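Local structure of signal recognition particle 19 kDa protein (Pyrococcus furiosus, 3DLU) at residues E36-F46 and L87-R98; G2-E10 and G71-K81. The protein probably binds 7S RNA directly and helps the 54 kDa subunit join the archaeal signal recognition particle, which targets nascent membrane proteins to the cytoplasmic membrane. All coordinates share one frame; numbering follows the deposited sequence.

Contact 1: residues E36-F46 and L87-R98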
loop_
_atom_site.group_PDB
_atom_site.type_symbol
_atom_site.label_atom_id
_atom_site.label_comp_id
_atom_site.label_asym_id
_atom_site.label_seq_id
_atom_site.Cartn_x
_atom_site.Cartn_y
_atom_site.Cartn_z
ATOM N N GLU A 36 -14.411 7.054 4.639
ATOM C CA GLU A 36 -15.279 8.203 4.871
ATOM C C GLU A 36 -14.936 9.339 3.910
ATOM O O GLU A 36 -15.823 10.035 3.410
ATOM C CB GLU A 36 -15.161 8.690 6.322
ATOM C CG GLU A 36 -15.834 7.786 7.346
ATOM C CD GLU A 36 -15.696 8.324 8.759
ATOM O OE1 GLU A 36 -14.546 8.548 9.187
ATOM O OE2 GLU A 36 -16.727 8.540 9.436
ATOM N N ILE A 37 -13.644 9.541 3.688
ATOM C CA ILE A 37 -13.170 10.545 2.745
ATOM C C ILE A 37 -13.642 10.203 1.332
ATOM O O ILE A 37 -14.073 11.079 0.587
ATOM C CB ILE A 37 -11.649 10.647 2.816
ATOM C CG1 ILE A 37 -11.269 11.223 4.192
ATOM C CG2 ILE A 37 -11.086 11.515 1.688
ATOM C CD1 ILE A 37 -9.794 11.063 4.556
ATOM N N VAL A 38 -13.581 8.925 0.976
ATOM C CA VAL A 38 -14.033 8.519 -0.348
ATOM C C VAL A 38 -15.538 8.762 -0.483
ATOM O O VAL A 38 -16.003 9.313 -1.483
ATOM C CB VAL A 38 -13.697 7.050 -0.645
ATOM C CG1 VAL A 38 -14.449 6.567 -1.893
ATOM C CG2 VAL A 38 -12.193 6.878 -0.817
ATOM N N ARG A 39 -16.289 8.363 0.536
ATOM C CA ARG A 39 -17.732 8.584 0.527
ATOM C C ARG A 39 -18.072 10.065 0.397
ATOM O O ARG A 39 -18.949 10.436 -0.391
ATOM C CB ARG A 39 -18.391 8.002 1.782
ATOM C CG ARG A 39 -19.900 8.139 1.754
ATOM C CD ARG A 39 -20.521 7.672 3.060
ATOM N NE ARG A 39 -21.930 8.051 3.130
ATOM C CZ ARG A 39 -22.697 7.909 4.206
ATOM N NH1 ARG A 39 -22.191 7.397 5.319
ATOM N NH2 ARG A 39 -23.970 8.281 4.167
ATOM N N ALA A 40 -17.392 10.906 1.183
ATOM C CA ALA A 40 -17.579 12.360 1.110
ATOM C C ALA A 40 -17.250 12.931 -0.268
ATOM O O ALA A 40 -18.002 13.746 -0.800
ATOM C CB ALA A 40 -16.741 13.065 2.190
ATOM N N ALA A 41 -16.121 12.512 -0.837
ATOM C CA ALA A 41 -15.693 13.006 -2.149
ATOM C C ALA A 41 -16.743 12.699 -3.210
ATOM O O ALA A 41 -17.065 13.546 -4.033
ATOM C CB ALA A 41 -14.334 12.404 -2.542
ATOM N N GLU A 42 -17.274 11.483 -3.168
ATOM C CA GLU A 42 -18.274 11.043 -4.135
ATOM C C GLU A 42 -19.549 11.862 -3.967
ATOM O O GLU A 42 -20.125 12.344 -4.942
ATOM C CB GLU A 42 -18.549 9.555 -3.962
ATOM C CG GLU A 42 -17.394 8.665 -4.446
ATOM C CD GLU A 42 -17.572 7.204 -4.062
ATOM O OE1 GLU A 42 -18.427 6.912 -3.195
ATOM O OE2 GLU A 42 -16.850 6.352 -4.624
ATOM N N GLU A 43 -19.976 12.046 -2.723
ATOM C CA GLU A 43 -21.152 12.865 -2.475
ATOM C C GLU A 43 -20.958 14.305 -2.945
ATOM O O GLU A 43 -21.916 14.943 -3.394
ATOM C CB GLU A 43 -21.580 12.818 -1.003
ATOM C CG GLU A 43 -22.381 11.580 -0.642
ATOM C CD GLU A 43 -23.508 11.875 0.338
ATOM O OE1 GLU A 43 -23.769 13.071 0.610
ATOM O OE2 GLU A 43 -24.136 10.911 0.831
ATOM N N LEU A 44 -19.723 14.800 -2.856
ATOM C CA LEU A 44 -19.381 16.162 -3.278
ATOM C C LEU A 44 -19.155 16.263 -4.790
ATOM O O LEU A 44 -18.861 17.349 -5.305
ATOM C CB LEU A 44 -18.123 16.655 -2.550
ATOM C CG LEU A 44 -18.320 16.838 -1.037
ATOM C CD1 LEU A 44 -16.988 16.913 -0.298
ATOM C CD2 LEU A 44 -19.180 18.073 -0.762
ATOM N N LYS A 45 -19.282 15.129 -5.471
ATOM C CA LYS A 45 -19.094 15.036 -6.928
ATOM C C LYS A 45 -17.637 15.205 -7.347
ATOM O O LYS A 45 -17.347 15.668 -8.449
ATOM C CB LYS A 45 -19.946 16.059 -7.674
ATOM C CG LYS A 45 -21.358 16.198 -7.163
ATOM C CD LYS A 45 -22.349 15.324 -7.854
ATOM C CE LYS A 45 -23.708 16.020 -7.830
ATOM N NZ LYS A 45 -24.808 15.126 -8.230
ATOM N N PHE A 46 -16.716 14.850 -6.464
ATOM C CA PHE A 46 -15.314 14.854 -6.829
ATOM C C PHE A 46 -15.065 13.527 -7.517
ATOM O O PHE A 46 -15.846 12.591 -7.364
ATOM C CB PHE A 46 -14.410 14.978 -5.594
ATOM C CG PHE A 46 -14.583 16.263 -4.820
ATOM C CD1 PHE A 46 -15.257 17.348 -5.364
ATOM C CD2 PHE A 46 -14.022 16.396 -3.560
ATOM C CE1 PHE A 46 -15.399 18.533 -4.651
ATOM C CE2 PHE A 46 -14.153 17.587 -2.834
ATOM C CZ PHE A 46 -14.842 18.649 -3.376
ATOM N N LEU A 87 -14.630 21.041 2.685
ATOM C CA LEU A 87 -15.895 20.480 2.226
ATOM C C LEU A 87 -15.999 19.016 2.627
ATOM O O LEU A 87 -17.056 18.549 3.053
ATOM C CB LEU A 87 -16.018 20.597 0.706
ATOM C CG LEU A 87 -16.259 22.009 0.172
ATOM C CD1 LEU A 87 -16.003 22.027 -1.331
ATOM C CD2 LEU A 87 -17.693 22.420 0.494
ATOM N N ILE A 88 -14.895 18.289 2.467
ATOM C CA ILE A 88 -14.863 16.872 2.803
ATOM C C ILE A 88 -15.075 16.657 4.301
ATOM O O ILE A 88 -15.887 15.817 4.703
ATOM C CB ILE A 88 -13.537 16.234 2.356
ATOM C CG1 ILE A 88 -13.537 16.084 0.839
ATOM C CG2 ILE A 88 -13.331 14.862 3.017
ATOM C CD1 ILE A 88 -12.179 15.663 0.270
ATOM N N ALA A 89 -14.356 17.427 5.117
ATOM C CA ALA A 89 -14.485 17.324 6.570
ATOM C C ALA A 89 -15.932 17.572 7.013
ATOM O O ALA A 89 -16.507 16.791 7.797
ATOM C CB ALA A 89 -13.526 18.302 7.267
ATOM N N GLN A 90 -16.533 18.637 6.496
ATOM C CA GLN A 90 -17.889 18.989 6.904
ATOM C C GLN A 90 -18.908 17.954 6.419
ATOM O O GLN A 90 -19.892 17.676 7.102
ATOM C CB GLN A 90 -18.246 20.415 6.474
ATOM C CG GLN A 90 -19.609 20.917 6.991
ATOM C CD GLN A 90 -19.757 20.889 8.518
ATOM O OE1 GLN A 90 -18.782 20.776 9.258
ATOM N NE2 GLN A 90 -20.992 21.011 8.986
ATOM N N LYS A 91 -18.649 17.353 5.261
ATOM C CA LYS A 91 -19.507 16.289 4.763
ATOM C C LYS A 91 -19.411 15.042 5.654
ATOM O O LYS A 91 -20.422 14.380 5.923
ATOM C CB LYS A 91 -19.146 15.955 3.314
ATOM C CG LYS A 91 -19.937 14.803 2.731
ATOM C CD LYS A 91 -21.414 15.147 2.607
ATOM C CE LYS A 91 -21.609 16.493 1.934
ATOM N NZ LYS A 91 -23.059 16.712 1.642
ATOM N N ILE A 92 -18.205 14.723 6.114
ATOM C CA ILE A 92 -18.028 13.585 7.008
ATOM C C ILE A 92 -18.761 13.830 8.337
ATOM O O ILE A 92 -19.399 12.923 8.881
ATOM C CB ILE A 92 -16.541 13.275 7.256
ATOM C CG1 ILE A 92 -15.879 12.788 5.961
ATOM C CG2 ILE A 92 -16.390 12.217 8.359
ATOM C CD1 ILE A 92 -14.359 12.559 6.110
ATOM N N ARG A 93 -18.688 15.058 8.842
ATOM C CA ARG A 93 -19.425 15.419 10.053
ATOM C C ARG A 93 -20.921 15.164 9.856
ATOM O O ARG A 93 -21.600 14.627 10.735
ATOM C CB ARG A 93 -19.181 16.887 10.419
ATOM C CG ARG A 93 -20.074 17.433 11.550
ATOM C CD ARG A 93 -19.549 18.787 12.066
ATOM N NE ARG A 93 -18.316 18.594 12.825
ATOM C CZ ARG A 93 -17.104 18.889 12.364
ATOM N NH1 ARG A 93 -16.965 19.446 11.161
ATOM N NH2 ARG A 93 -16.038 18.629 13.106
ATOM N N GLU A 94 -21.428 15.560 8.700
ATOM C CA GLU A 94 -22.833 15.360 8.382
ATOM C C GLU A 94 -23.205 13.872 8.310
ATOM O O GLU A 94 -24.211 13.462 8.906
ATOM C CB GLU A 94 -23.193 16.115 7.101
ATOM C CG GLU A 94 -24.576 15.845 6.564
ATOM C CD GLU A 94 -24.763 16.387 5.148
ATOM O OE1 GLU A 94 -25.758 16.017 4.489
ATOM O OE2 GLU A 94 -23.911 17.179 4.694
ATOM N N PHE A 95 -22.407 13.062 7.603
ATOM C CA PHE A 95 -22.628 11.605 7.564
ATOM C C PHE A 95 -22.684 11.041 8.972
ATOM O O PHE A 95 -23.515 10.198 9.284
ATOM C CB PHE A 95 -21.468 10.851 6.887
ATOM C CG PHE A 95 -21.316 11.113 5.425
ATOM C CD1 PHE A 95 -22.404 11.435 4.639
ATOM C CD2 PHE A 95 -20.063 10.995 4.827
ATOM C CE1 PHE A 95 -22.251 11.655 3.280
ATOM C CE2 PHE A 95 -19.899 11.215 3.472
ATOM C CZ PHE A 95 -20.996 11.545 2.694
ATOM N N ARG A 96 -21.749 11.471 9.809
ATOM C CA ARG A 96 -21.663 10.931 11.159
ATOM C C ARG A 96 -22.892 11.300 11.996
ATOM O O ARG A 96 -23.373 10.484 12.776
ATOM C CB ARG A 96 -20.369 11.387 11.842
ATOM C CG ARG A 96 -19.129 10.730 11.218
ATOM C CD ARG A 96 -17.869 11.243 11.896
ATOM N NE ARG A 96 -16.689 10.516 11.451
ATOM C CZ ARG A 96 -15.483 10.687 11.977
ATOM N NH1 ARG A 96 -15.303 11.559 12.973
ATOM N NH2 ARG A 96 -14.458 9.987 11.510
ATOM N N ARG A 97 -23.391 12.520 11.837
ATOM C CA ARG A 97 -24.615 12.920 12.532
ATOM C C ARG A 97 -25.793 12.065 12.065
ATOM O O ARG A 97 -26.638 11.669 12.863
ATOM C CB ARG A 97 -24.900 14.407 12.319
ATOM C CG ARG A 97 -24.003 15.307 13.159
ATOM C CD ARG A 97 -24.076 16.759 12.714
ATOM N NE ARG A 97 -23.440 17.644 13.686
ATOM C CZ ARG A 97 -23.062 18.891 13.425
ATOM N NH1 ARG A 97 -23.245 19.403 12.210
ATOM N NH2 ARG A 97 -22.491 19.620 14.377
ATOM N N ARG A 98 -25.841 11.767 10.773
ATOM C CA ARG A 98 -26.878 10.866 10.260
ATOM C C ARG A 98 -26.776 9.462 10.860
ATOM O O ARG A 98 -27.776 8.886 11.280
ATOM C CB ARG A 98 -26.859 10.805 8.730
ATOM C CG ARG A 98 -27.492 12.012 8.071
ATOM C CD ARG A 98 -27.906 11.702 6.632
ATOM N NE ARG A 98 -26.798 11.868 5.695
ATOM C CZ ARG A 98 -26.492 13.022 5.109
ATOM N NH1 ARG A 98 -27.218 14.102 5.364
ATOM N NH2 ARG A 98 -25.466 13.096 4.268
HETATM O O HOH W 1 -24.463 8.269 7.439
#
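Helix 36-43 packs across helix 87-98, with Ala40 and Ile88 nearest in the backbone. The axes approach to 8.8 Å, and their N-to-C directions differ by 105°. The small Ala40 is consistent with this approach. Its methyl is a knob in a hole formed by Ile88, Lys91, Ile92 and Phe95, with Ala40 CB 3.7 Å from Lys91 CG. Leu44 extends the apolar seam: its CD1 lies 3.7 Å from Ile88 CG1. Phe46 follows a Schellman motif at Lys45, and the edge of its ring meets Leu87 CD1.

Phe95 is the reciprocal knob, set among Glu36, Arg39, Ala40 and Glu43. The extended Arg39 chain, with CG anti to the backbone N (chi1 -176°), runs over one face of the ring. Its guanidinium stacks there, with Arg39 CZ 3.8 Å from the Phe95 centroid in a cation-pi contact. Water 1 links Arg39 NH1 to Phe95 O.

At the flank, Arg96 grips Glu36 side-on. Arg96 NE reaches Glu36 OE2 at 2.8 Å, and Arg96 NH2 reaches Glu36 OE1 at 2.7 Å, both on the syn side. Arg33 N also bonds Glu36 OE1, and Glu30 O receives Arg96 NH1. These bonds fix the rotation of both charged groups. The two-pronged bridge probably favours a charged Glu36 despite its burial.

Contact 2: residues G2-E10 and G71-K81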
loop_
_atom_site.group_PDB
_atom_site.type_symbol
_atom_site.label_atom_id
_atom_site.label_comp_id
_atom_site.label_asym_id
_atom_site.label_seq_id
_atom_site.Cartn_x
_atom_site.Cartn_y
_atom_site.Cartn_z
ATOM N N GLY A 2 -8.650 20.368 -10.495
ATOM C CA GLY A 2 -7.307 19.821 -10.456
ATOM C C GLY A 2 -7.237 18.516 -9.690
ATOM O O GLY A 2 -8.155 18.162 -8.955
ATOM N N ARG A 3 -6.133 17.803 -9.862
ATOM C CA ARG A 3 -5.904 16.538 -9.193
ATOM C C ARG A 3 -4.917 16.746 -8.040
ATOM O O ARG A 3 -3.929 17.453 -8.187
ATOM C CB ARG A 3 -5.348 15.539 -10.205
ATOM C CG ARG A 3 -5.191 14.131 -9.705
ATOM C CD ARG A 3 -4.674 13.251 -10.842
ATOM N NE ARG A 3 -5.673 13.063 -11.893
ATOM C CZ ARG A 3 -5.627 12.079 -12.789
ATOM N NH1 ARG A 3 -4.630 11.202 -12.755
ATOM N NH2 ARG A 3 -6.580 11.957 -13.709
ATOM N N PHE A 4 -5.200 16.153 -6.884
ATOM C CA PHE A 4 -4.303 16.278 -5.736
ATOM C C PHE A 4 -4.508 15.128 -4.767
ATOM O O PHE A 4 -5.485 14.384 -4.865
ATOM C CB PHE A 4 -4.498 17.626 -5.016
ATOM C CG PHE A 4 -5.925 17.896 -4.624
ATOM C CD1 PHE A 4 -6.752 18.654 -5.441
ATOM C CD2 PHE A 4 -6.448 17.366 -3.455
ATOM C CE1 PHE A 4 -8.076 18.889 -5.091
ATOM C CE2 PHE A 4 -7.778 17.595 -3.095
ATOM C CZ PHE A 4 -8.590 18.357 -3.912
ATOM N N VAL A 5 -3.585 14.995 -3.823
ATOM C CA VAL A 5 -3.670 13.963 -2.814
ATOM C C VAL A 5 -4.400 14.486 -1.574
ATOM O O VAL A 5 -4.275 15.654 -1.212
ATOM C CB VAL A 5 -2.259 13.452 -2.423
ATOM C CG1 VAL A 5 -1.423 14.576 -1.802
ATOM C CG2 VAL A 5 -2.357 12.266 -1.481
ATOM N N VAL A 6 -5.190 13.617 -0.959
ATOM C CA VAL A 6 -5.733 13.862 0.374
ATOM C C VAL A 6 -5.140 12.838 1.332
ATOM O O VAL A 6 -5.240 11.623 1.129
ATOM C CB VAL A 6 -7.264 13.805 0.398
ATOM C CG1 VAL A 6 -7.793 14.001 1.834
ATOM C CG2 VAL A 6 -7.853 14.870 -0.536
ATOM N N TRP A 7 -4.486 13.338 2.368
ATOM C CA TRP A 7 -3.917 12.492 3.397
ATOM C C TRP A 7 -4.822 12.701 4.631
ATOM O O TRP A 7 -5.027 13.842 5.055
ATOM C CB TRP A 7 -2.451 12.915 3.619
ATOM C CG TRP A 7 -1.764 12.245 4.765
ATOM C CD1 TRP A 7 -1.722 10.906 5.027
ATOM C CD2 TRP A 7 -0.981 12.880 5.783
ATOM N NE1 TRP A 7 -0.980 10.669 6.170
ATOM C CE2 TRP A 7 -0.512 11.867 6.647
ATOM C CE3 TRP A 7 -0.636 14.209 6.054
ATOM C CZ2 TRP A 7 0.287 12.143 7.767
ATOM C CZ3 TRP A 7 0.158 14.482 7.169
ATOM C CH2 TRP A 7 0.604 13.449 8.009
ATOM N N PRO A 8 -5.435 11.624 5.154
ATOM C CA PRO A 8 -6.481 11.797 6.177
ATOM C C PRO A 8 -6.050 12.688 7.353
ATOM O O PRO A 8 -6.874 13.420 7.902
ATOM C CB PRO A 8 -6.740 10.362 6.648
ATOM C CG PRO A 8 -6.471 9.535 5.411
ATOM C CD PRO A 8 -5.245 10.200 4.811
ATOM N N SER A 9 -4.784 12.639 7.746
ATOM C CA SER A 9 -4.336 13.494 8.861
ATOM C C SER A 9 -4.528 14.987 8.610
ATOM O O SER A 9 -4.636 15.774 9.555
ATOM C CB SER A 9 -2.871 13.201 9.222
ATOM O OG SER A 9 -2.761 11.869 9.694
ATOM N N GLU A 10 -4.578 15.377 7.338
ATOM C CA GLU A 10 -4.787 16.781 6.975
ATOM C C GLU A 10 -6.090 17.346 7.541
ATOM O O GLU A 10 -6.189 18.538 7.788
ATOM C CB GLU A 10 -4.757 16.955 5.446
ATOM C CG GLU A 10 -3.358 16.717 4.841
ATOM C CD GLU A 10 -3.391 16.552 3.323
ATOM O OE1 GLU A 10 -4.477 16.299 2.767
ATOM O OE2 GLU A 10 -2.324 16.663 2.687
ATOM N N GLY A 71 -3.211 5.676 5.040
ATOM C CA GLY A 71 -3.769 5.735 3.700
ATOM C C GLY A 71 -3.648 7.063 2.996
ATOM O O GLY A 71 -3.098 8.029 3.538
ATOM N N MET A 72 -4.159 7.100 1.770
ATOM C CA MET A 72 -4.176 8.319 0.969
ATOM C C MET A 72 -5.171 8.167 -0.154
ATOM O O MET A 72 -5.509 7.045 -0.559
ATOM C CB MET A 72 -2.790 8.647 0.392
ATOM C CG MET A 72 -2.299 7.666 -0.689
ATOM S SD MET A 72 -2.746 8.073 -2.400
ATOM C CE MET A 72 -1.247 8.929 -2.984
ATOM N N ILE A 73 -5.664 9.294 -0.636
ATOM C CA ILE A 73 -6.655 9.302 -1.703
ATOM C C ILE A 73 -6.186 10.319 -2.716
ATOM O O ILE A 73 -5.779 11.417 -2.350
ATOM C CB ILE A 73 -8.065 9.737 -1.208
ATOM C CG1 ILE A 73 -8.554 8.880 -0.031
ATOM C CG2 ILE A 73 -9.066 9.662 -2.353
ATOM C CD1 ILE A 73 -8.100 9.362 1.340
ATOM N N VAL A 74 -6.216 9.954 -3.992
ATOM C CA VAL A 74 -5.999 10.924 -5.045
ATOM C C VAL A 74 -7.372 11.260 -5.599
ATOM O O VAL A 74 -8.149 10.365 -5.926
ATOM C CB VAL A 74 -5.113 10.345 -6.170
ATOM C CG1 VAL A 74 -4.968 11.358 -7.283
ATOM C CG2 VAL A 74 -3.733 9.951 -5.610
ATOM N N LEU A 75 -7.659 12.563 -5.675
ATOM C CA LEU A 75 -8.957 13.081 -6.091
ATOM C C LEU A 75 -8.827 14.161 -7.171
ATOM O O LEU A 75 -7.774 14.772 -7.320
ATOM C CB LEU A 75 -9.679 13.693 -4.883
ATOM C CG LEU A 75 -10.090 12.795 -3.718
ATOM C CD1 LEU A 75 -10.668 13.636 -2.583
ATOM C CD2 LEU A 75 -11.092 11.741 -4.183
ATOM N N GLU A 76 -9.905 14.389 -7.924
ATOM C CA GLU A 76 -10.002 15.567 -8.772
ATOM C C GLU A 76 -11.198 16.378 -8.301
ATOM O O GLU A 76 -12.262 15.819 -8.056
ATOM C CB GLU A 76 -10.186 15.167 -10.239
ATOM C CG GLU A 76 -8.899 14.737 -10.884
ATOM C CD GLU A 76 -9.083 14.248 -12.312
ATOM O OE1 GLU A 76 -10.219 13.915 -12.696
ATOM O OE2 GLU A 76 -8.079 14.200 -13.042
ATOM N N SER A 77 -11.029 17.689 -8.191
ATOM C CA SER A 77 -12.096 18.547 -7.682
ATOM C C SER A 77 -12.061 19.877 -8.428
ATOM O O SER A 77 -10.990 20.327 -8.815
ATOM C CB SER A 77 -11.869 18.776 -6.181
ATOM O OG SER A 77 -12.583 19.897 -5.690
ATOM N N PRO A 78 -13.232 20.511 -8.617
ATOM C CA PRO A 78 -13.301 21.852 -9.213
ATOM C C PRO A 78 -12.696 22.910 -8.291
ATOM O O PRO A 78 -12.431 24.026 -8.732
ATOM C CB PRO A 78 -14.809 22.119 -9.346
ATOM C CG PRO A 78 -15.513 20.947 -8.761
ATOM C CD PRO A 78 -14.531 20.052 -8.096
ATOM N N TYR A 79 -12.504 22.570 -7.020
ATOM C CA TYR A 79 -11.982 23.521 -6.033
ATOM C C TYR A 79 -10.527 23.235 -5.710
ATOM O O TYR A 79 -10.039 22.140 -5.962
ATOM C CB TYR A 79 -12.803 23.466 -4.745
ATOM C CG TYR A 79 -14.291 23.533 -4.988
ATOM C CD1 TYR A 79 -14.891 24.714 -5.394
ATOM C CD2 TYR A 79 -15.092 22.412 -4.833
ATOM C CE1 TYR A 79 -16.249 24.775 -5.631
ATOM C CE2 TYR A 79 -16.449 22.463 -5.069
ATOM C CZ TYR A 79 -17.023 23.648 -5.466
ATOM O OH TYR A 79 -18.379 23.708 -5.699
ATOM N N GLY A 80 -9.847 24.220 -5.137
ATOM C CA GLY A 80 -8.485 24.021 -4.675
ATOM C C GLY A 80 -8.475 23.061 -3.502
ATOM O O GLY A 80 -9.512 22.814 -2.887
ATOM N N LYS A 81 -7.307 22.519 -3.182
ATOM C CA LYS A 81 -7.225 21.507 -2.143
ATOM C C LYS A 81 -7.744 22.008 -0.785
ATOM O O LYS A 81 -8.475 21.298 -0.110
ATOM C CB LYS A 81 -5.798 20.976 -1.999
ATOM C CG LYS A 81 -5.615 20.021 -0.820
ATOM C CD LYS A 81 -4.259 19.330 -0.871
ATOM C CE LYS A 81 -4.006 18.503 0.381
ATOM N NZ LYS A 81 -2.789 17.655 0.242
HETATM O O HOH W 2 -7.956 21.919 -7.749
#
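Val6 and Ile73 meet on one face of the strand pair, with Val6 CB 4.4 Å from Ile73 CB. Leu75 lies on the same face, which helices 34-43 and 81-100 cover through Ile37, Ala41 and Leu85. Phe4 also belongs to it. Its CG sits between the backbone N and the carbonyl carbon (chi1 54°), and the Lys81 chain crosses one face of the ring. Lys81 CB stands 3.9 Å from the Phe4 centroid, almost on the ring normal, in a CH-pi contact. On the other face, Val5 CG2 touches Met72 CE.

The strands are antiparallel, at 158°. Phe4-Leu75 and Val6-Ile73 are hydrogen-bonded pairs; Arg3-Glu76 and Val5-Val74 are non-hydrogen-bonded pairs. Strand 71-76 is part of the middle strand of the antiparallel sheet in this SRP19 fold, and 3-6 is an outer strand within the chain. Arg3 makes backbone hydrogen bonds to a second subunit, another copy of the protein, whose Glu10 packs on Val5.

Lys81 extends past Phe4 to a polar end. Its NZ donates to Val5 O at 2.9 Å and forms a salt bridge with Glu10 OE2 at 2.7 Å. Glu10 OE1 accepts from Trp7 N, so the carboxylate is held at both oxygens. At the far end, Arg3 bends at chi3 (-69°) and grips one oxygen of Glu76 side-on in a salt bridge. Arg3 NE at 2.9 Å and Arg3 NH2 at 2.8 Å both hydrogen-bond to Glu76 OE2, from the same face of the carboxylate. Beyond it, Gly2 and Ser77 exchange two backbone hydrogen bonds.

In the fold
The centres of contacts 1 and 2 lie about 13 Å apart. Their segments alternate along the chain: 2-10, 36-46, 71-81, then 87-98. Strand 3-6 precedes helix 34-43, and strand 68-76 leads into helix 81-100. Contact 2 joins two strands of the antiparallel sheet, and contact 1 joins the two helices on the face that carries Ile73 and Leu75. They touch directly. Phe46 CB is 3.4 Å from Glu76 O, and Leu87 CD1 is 3.6 Å from Tyr79 CD2. Ile37 packs on Ile73, and Ala41 and Ile88 pack on Leu75. Helices and sheet thus share one hydrophobic core, which ties distant parts of this small RNA-binding protein into a single compact unit.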